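Local coordinates for protein fructose-bisphosphate aldolase (Slackia heliotrinireducens, PDB 4MOZ) that belongs to the DeoC/LacD family of aldolases and folds as an eight-stranded parallel beta/alpha barrel of the TIM type, at residues Q32-M38 with S289-D295; H67-I71 with I273-L278; R283-A287 with V304-D310. One frame throughout, in Å; residues are numbered along the deposited sequence.

How the contacts relate
All three contacts illustrate how a TIM barrel closes on the last helix of the barrel, 278-294, yet each solves the problem with different chemistry. Contact 1 is buried, seating the end of that helix against the entry to the first strand with methyl groups and one arginine. Contact 2, partly buried, joins helix 66-74 to the short helix 271-274 and the turn leading into helix 278-294, pairing branched aliphatics with a histidine that bonds weakly to the turn's backbone. Contact 3 is nearest the surface: an arginine NE and a lysine bind the end of helix 298-305 and the loop after it, beside a small apolar patch. Thr285 of contact 3 touches Ile71, Ile273 and Met38.

Contact 1: Q32-M38 with S289-D295; sequences QGTGRLM and SAITLAD
Ser289 meets the selenomethionine Met38 where the first barrel strand begins, its OG lying 3.5 Å from Met38 CG. This is van der Waals contact, for the hydroxyl is bound to the carbonyl of Val76. Met38 has CG anti to the backbone N (chi1 -169°), which turns CG toward Ser289; past the bend at chi2 the chain packs on Thr285 and Ile288.

One turn later, Thr292 offers two different surfaces. Its methyl CG2 rests 4.0 Å from Arg36 CB, while OG1 turns to Asn267 and the carbonyl of Ile288. Its backbone oxygen receives Arg36: NH1 donates to Thr292 O at 2.9 Å, a bent bond (N-H...O 136°) whose donor stands above the carbonyl plane. The arginine chain wraps round that oxygen, bent at chi2, with CB, CG and CD all close to it, and the guanidinium lies between Thr292 O and Asp295.

Leu293 spreads its branches: CD1 touches Gln32 CG at 4.0 Å, and CD2 lies against Thr34 OG1 and the carbonyl oxygen of Arg36. The Thr34 and Leu293 side chains cross at about a right angle. Thr34 OG1 itself is committed to an ST turn, accepting from Arg36 N at 2.9 Å, and also bonds to Thr31 O.

Asp295, with positive phi, gives a long salt bridge: OD1 is 3.6 Å from Arg36 NH2. The guanidinium and carboxylate planes stand nearly perpendicular, 85° apart, and Tyr260 OH is a further partner of OD1.

The segment 32-38 leads from the Schellman-capped end of helix 20-30 into strand 37-41. Helix 278-294 packs against it there, with Tyr260 and Ile259 of helix 248-260 bordering Arg36, so that the last helix of the barrel covers the start of its first strand.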
loop_
_atom_site.group_PDB
_atom_site.type_symbol
_atom_site.label_atom_id
_atom_site.label_comp_id
_atom_site.label_asym_id
_atom_site.label_seq_id
_atom_site.Cartn_x
_atom_site.Cartn_y
_atom_site.Cartn_z
ATOM N N GLN C 32 38.081 8.380 4.572
ATOM C CA GLN C 32 39.373 8.248 5.253
ATOM C C GLN C 32 40.068 9.605 5.424
ATOM O O GLN C 32 41.287 9.714 5.307
ATOM C CB GLN C 32 40.279 7.235 4.532
ATOM C CG GLN C 32 39.686 5.834 4.392
ATOM C CD GLN C 32 39.659 5.049 5.695
ATOM O OE1 GLN C 32 39.899 5.590 6.778
ATOM N NE2 GLN C 32 39.361 3.760 5.592
ATOM N N GLY C 33 39.270 10.635 5.698
ATOM C CA GLY C 33 39.777 11.987 5.914
ATOM C C GLY C 33 40.326 12.660 4.669
ATOM O O GLY C 33 41.108 13.605 4.773
ATOM N N THR C 34 39.911 12.186 3.495
ATOM C CA THR C 34 40.426 12.709 2.231
ATOM C C THR C 34 39.391 13.459 1.393
ATOM O O THR C 34 39.755 14.248 0.523
ATOM C CB THR C 34 41.012 11.597 1.339
ATOM O OG1 THR C 34 39.949 10.834 0.749
ATOM C CG2 THR C 34 41.948 10.686 2.132
ATOM N N GLY C 35 38.111 13.196 1.634
ATOM C CA GLY C 35 37.042 13.738 0.793
ATOM C C GLY C 35 36.785 12.878 -0.434
ATOM O O GLY C 35 35.928 13.199 -1.255
ATOM N N ARG C 36 37.530 11.783 -0.559
ATOM C CA ARG C 36 37.395 10.859 -1.685
ATOM C C ARG C 36 36.832 9.526 -1.199
ATOM O O ARG C 36 37.204 9.045 -0.128
ATOM C CB ARG C 36 38.753 10.630 -2.355
ATOM C CG ARG C 36 39.374 11.861 -3.000
ATOM C CD ARG C 36 39.282 11.812 -4.517
ATOM N NE ARG C 36 40.093 12.862 -5.133
ATOM C CZ ARG C 36 41.355 12.717 -5.535
ATOM N NH1 ARG C 36 41.985 11.553 -5.406
ATOM N NH2 ARG C 36 41.991 13.747 -6.074
ATOM N N LEU C 37 35.946 8.922 -1.984
ATOM C CA LEU C 37 35.317 7.674 -1.564
ATOM C C LEU C 37 35.827 6.459 -2.326
ATOM O O LEU C 37 35.591 6.325 -3.531
ATOM C CB LEU C 37 33.786 7.754 -1.666
ATOM C CG LEU C 37 33.001 6.518 -1.193
ATOM C CD1 LEU C 37 33.147 6.306 0.307
ATOM C CD2 LEU C 37 31.533 6.616 -1.578
HETATM N N MSE C 38 36.525 5.584 -1.608
HETATM C CA MSE C 38 36.900 4.271 -2.124
HETATM C C MSE C 38 35.888 3.274 -1.575
HETATM O O MSE C 38 35.923 2.935 -0.391
HETATM C CB MSE C 38 38.329 3.900 -1.702
HETATM C CG MSE C 38 38.911 2.678 -2.406
HETATM SE SE MSE C 38 38.014 0.995 -1.938
HETATM C CE MSE C 38 39.288 -0.265 -2.726
ATOM N N SER C 289 43.162 2.334 -3.494
ATOM C CA SER C 289 43.198 3.316 -2.411
ATOM C C SER C 289 44.387 4.274 -2.509
ATOM O O SER C 289 44.301 5.417 -2.058
ATOM C CB SER C 289 43.212 2.618 -1.049
ATOM O OG SER C 289 41.920 2.154 -0.694
ATOM N N ALA C 290 45.493 3.807 -3.088
ATOM C CA ALA C 290 46.673 4.649 -3.257
ATOM C C ALA C 290 46.405 5.765 -4.260
ATOM O O ALA C 290 46.767 6.916 -4.016
ATOM C CB ALA C 290 47.883 3.824 -3.666
ATOM N N ILE C 291 45.757 5.425 -5.375
ATOM C CA ILE C 291 45.308 6.430 -6.340
ATOM C C ILE C 291 44.256 7.346 -5.715
ATOM O O ILE C 291 44.400 8.566 -5.735
ATOM C CB ILE C 291 44.742 5.791 -7.627
ATOM C CG1 ILE C 291 45.862 5.105 -8.414
ATOM C CG2 ILE C 291 44.042 6.837 -8.489
ATOM C CD1 ILE C 291 45.381 4.253 -9.571
ATOM N N THR C 292 43.225 6.737 -5.133
ATOM C CA THR C 292 42.032 7.448 -4.683
ATOM C C THR C 292 42.273 8.328 -3.457
ATOM O O THR C 292 41.832 9.475 -3.416
ATOM C CB THR C 292 40.893 6.450 -4.410
ATOM O OG1 THR C 292 40.756 5.582 -5.542
ATOM C CG2 THR C 292 39.569 7.162 -4.154
ATOM N N LEU C 293 42.978 7.789 -2.467
ATOM C CA LEU C 293 43.171 8.484 -1.193
ATOM C C LEU C 293 44.511 9.219 -1.067
ATOM O O LEU C 293 44.603 10.226 -0.356
ATOM C CB LEU C 293 42.995 7.505 -0.023
ATOM C CG LEU C 293 41.734 6.630 -0.038
ATOM C CD1 LEU C 293 41.819 5.524 1.008
ATOM C CD2 LEU C 293 40.476 7.464 0.157
ATOM N N ALA C 294 45.536 8.717 -1.760
ATOM C CA ALA C 294 46.907 9.230 -1.609
ATOM C C ALA C 294 47.531 9.830 -2.880
ATOM O O ALA C 294 48.699 10.222 -2.871
ATOM C CB ALA C 294 47.811 8.151 -1.025
ATOM N N ASP C 295 46.761 9.887 -3.965
ATOM C CA ASP C 295 47.149 10.610 -5.190
ATOM C C ASP C 295 48.259 9.975 -6.038
ATOM O O ASP C 295 48.831 10.644 -6.909
ATOM C CB ASP C 295 47.510 12.066 -4.862
ATOM C CG ASP C 295 46.383 12.802 -4.167
ATOM O OD1 ASP C 295 45.336 13.022 -4.810
ATOM O OD2 ASP C 295 46.543 13.148 -2.973
#

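Contact 2: H67-I71 with I273-L278; sequences HLFKI and IHQRSL
His67 reaches across to the turn after helix 271-274 with its ring edge foremost, NE2 standing between two backbone oxygens. It donates weakly to Arg276 O at 3.1 Å, and a second weak bond to His274 O is doubtful because the place of that oxygen is less sure. CG lies anti to the backbone N (chi1 -173°), sending the ring out from helix 66-74 to this turn. Leu278 N also sits at the ring edge, 3.6 Å from His67 CE1, while Ile71 CD1 of the same helix covers one face.

The tight side faces the barrel. Leu68 CD2 presses on His274 CB at 3.5 Å, the two side chains running alongside in the same direction, and the His274 ring is held beyond by Asp62 at ND1. Ile71 CG2 meets Ile273 CG2 at 3.7 Å, and both isoleucines continue inward to Phe40 on the first strand. Leu278 belongs here too, CD1 sliding past Ile71 CG1 at 3.9 Å.

Toward solvent the fit thins. Lys70 touches Leu278 CD1 through CB, but its ammonium end leads away from the contact. The Arg276 side chain leads away from helix 66-74, to Glu280 and Asn272 O.

Ser277 occupies the N-cap position of helix 278-294. In this TIM barrel the helix between strands 1 and 2 thus meets the segment that leads from strand 8 into the last barrel helix, side by side at the barrel's seam.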
loop_
_atom_site.group_PDB
_atom_site.type_symbol
_atom_site.label_atom_id
_atom_site.label_comp_id
_atom_site.label_asym_id
_atom_site.label_seq_id
_atom_site.Cartn_x
_atom_site.Cartn_y
_atom_site.Cartn_z
ATOM N N HIS C 67 35.495 -14.299 2.863
ATOM C CA HIS C 67 36.462 -13.703 1.939
ATOM C C HIS C 67 36.296 -12.206 1.829
ATOM O O HIS C 67 37.281 -11.462 1.907
ATOM C CB HIS C 67 36.300 -14.367 0.577
ATOM C CG HIS C 67 37.345 -13.978 -0.442
ATOM N ND1 HIS C 67 38.659 -14.208 -0.261
ATOM C CD2 HIS C 67 37.215 -13.402 -1.707
ATOM C CE1 HIS C 67 39.338 -13.780 -1.343
ATOM N NE2 HIS C 67 38.450 -13.291 -2.229
ATOM N N LEU C 68 35.052 -11.751 1.670
ATOM C CA LEU C 68 34.758 -10.324 1.516
ATOM C C LEU C 68 35.182 -9.522 2.742
ATOM O O LEU C 68 35.741 -8.430 2.618
ATOM C CB LEU C 68 33.271 -10.099 1.222
ATOM C CG LEU C 68 32.656 -10.886 0.054
ATOM C CD1 LEU C 68 31.145 -10.727 0.019
ATOM C CD2 LEU C 68 33.266 -10.482 -1.278
ATOM N N PHE C 69 34.926 -10.070 3.924
ATOM C CA PHE C 69 35.249 -9.379 5.168
ATOM C C PHE C 69 36.746 -9.398 5.470
ATOM O O PHE C 69 37.273 -8.451 6.059
ATOM C CB PHE C 69 34.432 -9.950 6.325
ATOM C CG PHE C 69 32.968 -9.599 6.259
ATOM C CD1 PHE C 69 32.082 -10.371 5.502
ATOM C CD2 PHE C 69 32.473 -8.489 6.942
ATOM C CE1 PHE C 69 30.736 -10.045 5.432
ATOM C CE2 PHE C 69 31.129 -8.162 6.877
ATOM C CZ PHE C 69 30.257 -8.941 6.123
ATOM N N LYS C 70 37.424 -10.466 5.054
ATOM C CA LYS C 70 38.874 -10.564 5.181
ATOM C C LYS C 70 39.558 -9.511 4.310
ATOM O O LYS C 70 40.522 -8.881 4.741
ATOM C CB LYS C 70 39.368 -11.962 4.798
ATOM C CG LYS C 70 39.011 -13.068 5.783
ATOM C CD LYS C 70 39.614 -14.385 5.311
ATOM C CE LYS C 70 39.079 -15.583 6.078
ATOM N NZ LYS C 70 39.732 -15.738 7.402
ATOM N N ILE C 71 39.046 -9.331 3.092
ATOM C CA ILE C 71 39.546 -8.317 2.163
ATOM C C ILE C 71 39.364 -6.912 2.737
ATOM O O ILE C 71 40.303 -6.119 2.755
ATOM C CB ILE C 71 38.864 -8.414 0.782
ATOM C CG1 ILE C 71 39.231 -9.731 0.094
ATOM C CG2 ILE C 71 39.280 -7.246 -0.102
ATOM C CD1 ILE C 71 38.346 -10.087 -1.083
ATOM N N ILE C 273 37.867 -6.974 -7.418
ATOM C CA ILE C 273 38.615 -7.262 -6.203
ATOM C C ILE C 273 38.381 -8.700 -5.725
ATOM O O ILE C 273 39.324 -9.499 -5.665
ATOM C CB ILE C 273 38.271 -6.274 -5.066
ATOM C CG1 ILE C 273 38.749 -4.860 -5.414
ATOM C CG2 ILE C 273 38.888 -6.742 -3.757
ATOM C CD1 ILE C 273 38.141 -3.769 -4.547
ATOM N N HIS C 274 37.128 -9.033 -5.405
ATOM C CA HIS C 274 36.849 -10.267 -4.672
ATOM C C HIS C 274 36.994 -11.557 -5.435
ATOM O O HIS C 274 37.146 -12.603 -4.818
ATOM C CB HIS C 274 35.523 -10.202 -3.900
ATOM C CG HIS C 274 34.291 -10.077 -4.772
ATOM N ND1 HIS C 274 33.878 -11.062 -5.601
ATOM C CD2 HIS C 274 33.355 -9.048 -4.888
ATOM C CE1 HIS C 274 32.754 -10.674 -6.228
ATOM N NE2 HIS C 274 32.435 -9.440 -5.791
ATOM N N GLN C 275 36.988 -11.502 -6.767
ATOM C CA GLN C 275 37.232 -12.709 -7.582
ATOM C C GLN C 275 38.690 -13.198 -7.551
ATOM O O GLN C 275 38.994 -14.302 -8.015
ATOM C CB GLN C 275 36.762 -12.512 -9.023
ATOM C CG GLN C 275 35.249 -12.437 -9.147
ATOM C CD GLN C 275 34.766 -12.199 -10.563
ATOM O OE1 GLN C 275 35.552 -11.926 -11.470
ATOM N NE2 GLN C 275 33.459 -12.298 -10.757
ATOM N N ARG C 276 39.580 -12.379 -6.997
ATOM C CA ARG C 276 40.992 -12.723 -6.864
ATOM C C ARG C 276 41.250 -13.413 -5.529
ATOM O O ARG C 276 40.428 -13.329 -4.613
ATOM C CB ARG C 276 41.856 -11.462 -6.973
ATOM C CG ARG C 276 41.773 -10.770 -8.321
ATOM C CD ARG C 276 42.392 -9.384 -8.267
ATOM N NE ARG C 276 41.994 -8.579 -9.417
ATOM C CZ ARG C 276 42.668 -8.495 -10.563
ATOM N NH1 ARG C 276 42.204 -7.733 -11.540
ATOM N NH2 ARG C 276 43.800 -9.165 -10.736
ATOM N N SER C 277 42.392 -14.088 -5.423
ATOM C CA SER C 277 42.830 -14.688 -4.163
ATOM C C SER C 277 43.004 -13.599 -3.114
ATOM O O SER C 277 43.229 -12.438 -3.458
ATOM C CB SER C 277 44.151 -15.435 -4.356
ATOM O OG SER C 277 45.208 -14.532 -4.643
ATOM N N LEU C 278 42.907 -13.975 -1.842
ATOM C CA LEU C 278 42.968 -13.014 -0.738
ATOM C C LEU C 278 44.159 -12.052 -0.850
ATOM O O LEU C 278 43.980 -10.836 -0.771
ATOM C CB LEU C 278 42.947 -13.734 0.622
ATOM C CG LEU C 278 42.982 -12.896 1.910
ATOM C CD1 LEU C 278 41.836 -11.890 1.977
ATOM C CD2 LEU C 278 42.983 -13.792 3.142
#

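Contact 3: R283-A287 with V304-D310; sequences RLTKA and VFNGEED
Arg283 NE donates to Phe305 O at 2.8 Å, a polar join between the last long helix of the barrel and the end of helix 298-305. The bond is fairly straight (N-H...O 154°), and the oxygen lies in the guanidinium plane, although the donor is tilted 31° from the carbonyl plane. A bend at chi3 (-51°) swings NE toward the oxygen, and Arg283 CD rests 3.6 Å from Gly307 CA. A carbonyl in the final turn of a helix tends to lack a backbone donor, and here the arginine supplies one from another helix.

The turn beyond is settled by its own backbone. Gly307, at positive phi, ends helix 298-305 in a Schellman motif, and its N bonds to Val304 O at 3.1 Å.

Lys286 makes the second clasp. Its chain, extended beyond CG, carries NZ to 3.0 Å from Asp310 OD1 in a salt bridge that uses the syn lone pair of that oxygen. OD1 is also hydrogen-bonded outside the two segments. Neighbouring Glu309 is paired separately, with Arg300.

Beneath these polar groups lies an apolar floor. Val304 CG1 packs against Lys286 CB at 3.6 Å, Phe305 CB touches Ala287 CB at 3.8 Å, and Leu284 CD1 reaches Phe305 CD1 at 3.9 Å. The Leu284 and Phe305 side chains meet at a slant, Arg276 lies against both, and Ala248 of helix 248-260 also borders the phenylalanine.

The arrangement is that of a C-terminal helix appended to a TIM barrel: helix 298-305 turns back on helix 278-294, packed below by aliphatic side chains and Phe305, with Arg283 held at the Schellman end and Lys286 paired to Asp310 further on.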
loop_
_atom_site.group_PDB
_atom_site.type_symbol
_atom_site.label_atom_id
_atom_site.label_comp_id
_atom_site.label_asym_id
_atom_site.label_seq_id
_atom_site.Cartn_x
_atom_site.Cartn_y
_atom_site.Cartn_z
ATOM N N ARG C 283 46.024 -6.596 -2.256
ATOM C CA ARG C 283 46.947 -5.733 -3.001
ATOM C C ARG C 283 46.239 -4.791 -3.979
ATOM O O ARG C 283 46.682 -3.658 -4.171
ATOM C CB ARG C 283 48.017 -6.551 -3.735
ATOM C CG ARG C 283 49.042 -7.206 -2.816
ATOM C CD ARG C 283 50.303 -7.627 -3.562
ATOM N NE ARG C 283 50.020 -8.429 -4.751
ATOM C CZ ARG C 283 49.922 -9.756 -4.765
ATOM N NH1 ARG C 283 50.082 -10.457 -3.648
ATOM N NH2 ARG C 283 49.664 -10.386 -5.905
ATOM N N LEU C 284 45.146 -5.253 -4.588
ATOM C CA LEU C 284 44.383 -4.409 -5.505
ATOM C C LEU C 284 43.653 -3.282 -4.772
ATOM O O LEU C 284 43.620 -2.152 -5.259
ATOM C CB LEU C 284 43.426 -5.223 -6.385
ATOM C CG LEU C 284 42.606 -4.428 -7.415
ATOM C CD1 LEU C 284 43.484 -3.645 -8.383
ATOM C CD2 LEU C 284 41.657 -5.338 -8.179
ATOM N N THR C 285 43.085 -3.581 -3.604
ATOM C CA THR C 285 42.424 -2.543 -2.807
ATOM C C THR C 285 43.442 -1.465 -2.452
ATOM O O THR C 285 43.129 -0.271 -2.471
ATOM C CB THR C 285 41.773 -3.073 -1.505
ATOM O OG1 THR C 285 42.784 -3.549 -0.605
ATOM C CG2 THR C 285 40.778 -4.192 -1.790
ATOM N N LYS C 286 44.663 -1.904 -2.146
ATOM C CA LYS C 286 45.751 -1.010 -1.772
ATOM C C LYS C 286 46.148 -0.130 -2.949
ATOM O O LYS C 286 46.366 1.068 -2.777
ATOM C CB LYS C 286 46.947 -1.798 -1.225
ATOM C CG LYS C 286 46.704 -2.376 0.162
ATOM C CD LYS C 286 47.893 -3.172 0.677
ATOM C CE LYS C 286 47.651 -3.622 2.110
ATOM N NZ LYS C 286 48.809 -4.367 2.678
ATOM N N ALA C 287 46.204 -0.727 -4.140
ATOM C CA ALA C 287 46.481 0.001 -5.382
ATOM C C ALA C 287 45.405 1.049 -5.676
ATOM O O ALA C 287 45.722 2.209 -5.969
ATOM C CB ALA C 287 46.619 -0.965 -6.549
ATOM N N VAL C 304 52.319 -1.222 -6.241
ATOM C CA VAL C 304 51.602 -1.685 -5.054
ATOM C C VAL C 304 50.794 -2.945 -5.385
ATOM O O VAL C 304 50.836 -3.927 -4.640
ATOM C CB VAL C 304 50.682 -0.591 -4.462
ATOM C CG1 VAL C 304 49.818 -1.159 -3.345
ATOM C CG2 VAL C 304 51.504 0.580 -3.944
ATOM N N PHE C 305 50.076 -2.918 -6.506
ATOM C CA PHE C 305 49.320 -4.085 -6.951
ATOM C C PHE C 305 50.223 -5.308 -7.119
ATOM O O PHE C 305 49.856 -6.419 -6.716
ATOM C CB PHE C 305 48.572 -3.807 -8.261
ATOM C CG PHE C 305 47.995 -5.045 -8.897
ATOM C CD1 PHE C 305 46.851 -5.647 -8.374
ATOM C CD2 PHE C 305 48.606 -5.624 -10.006
ATOM C CE1 PHE C 305 46.326 -6.796 -8.951
ATOM C CE2 PHE C 305 48.086 -6.774 -10.586
ATOM C CZ PHE C 305 46.945 -7.361 -10.059
ATOM N N ASN C 306 51.396 -5.091 -7.716
ATOM C CA ASN C 306 52.344 -6.168 -7.992
ATOM C C ASN C 306 53.158 -6.617 -6.774
ATOM O O ASN C 306 53.966 -7.538 -6.869
ATOM C CB ASN C 306 53.268 -5.781 -9.154
ATOM C CG ASN C 306 52.574 -5.861 -10.502
ATOM O OD1 ASN C 306 51.826 -6.800 -10.774
ATOM N ND2 ASN C 306 52.827 -4.878 -11.359
ATOM N N GLY C 307 52.943 -5.966 -5.633
ATOM C CA GLY C 307 53.589 -6.361 -4.382
ATOM C C GLY C 307 55.003 -5.842 -4.215
ATOM O O GLY C 307 55.700 -6.228 -3.276
ATOM N N GLU C 308 55.419 -4.961 -5.124
ATOM C CA GLU C 308 56.745 -4.349 -5.075
ATOM C C GLU C 308 56.857 -3.344 -3.930
ATOM O O GLU C 308 57.932 -3.162 -3.364
ATOM C CB GLU C 308 57.077 -3.684 -6.415
ATOM C CG GLU C 308 57.276 -4.674 -7.556
ATOM C CD GLU C 308 57.090 -4.059 -8.936
ATOM O OE1 GLU C 308 57.278 -2.831 -9.089
ATOM O OE2 GLU C 308 56.759 -4.814 -9.877
ATOM N N GLU C 309 55.742 -2.698 -3.599
ATOM C CA GLU C 309 55.672 -1.765 -2.475
ATOM C C GLU C 309 54.414 -2.058 -1.673
ATOM O O GLU C 309 53.413 -2.500 -2.231
ATOM C CB GLU C 309 55.597 -0.321 -2.970
ATOM C CG GLU C 309 56.755 0.142 -3.841
ATOM C CD GLU C 309 56.506 1.499 -4.485
ATOM O OE1 GLU C 309 55.487 2.151 -4.160
ATOM O OE2 GLU C 309 57.333 1.917 -5.325
ATOM N N ASP C 310 54.463 -1.805 -0.371
ATOM C CA ASP C 310 53.266 -1.884 0.460
ATOM C C ASP C 310 52.515 -0.549 0.388
ATOM O O ASP C 310 53.037 0.429 -0.145
ATOM C CB ASP C 310 53.643 -2.238 1.905
ATOM C CG ASP C 310 52.463 -2.775 2.712
ATOM O OD1 ASP C 310 51.374 -2.991 2.140
ATOM O OD2 ASP C 310 52.627 -2.985 3.932
#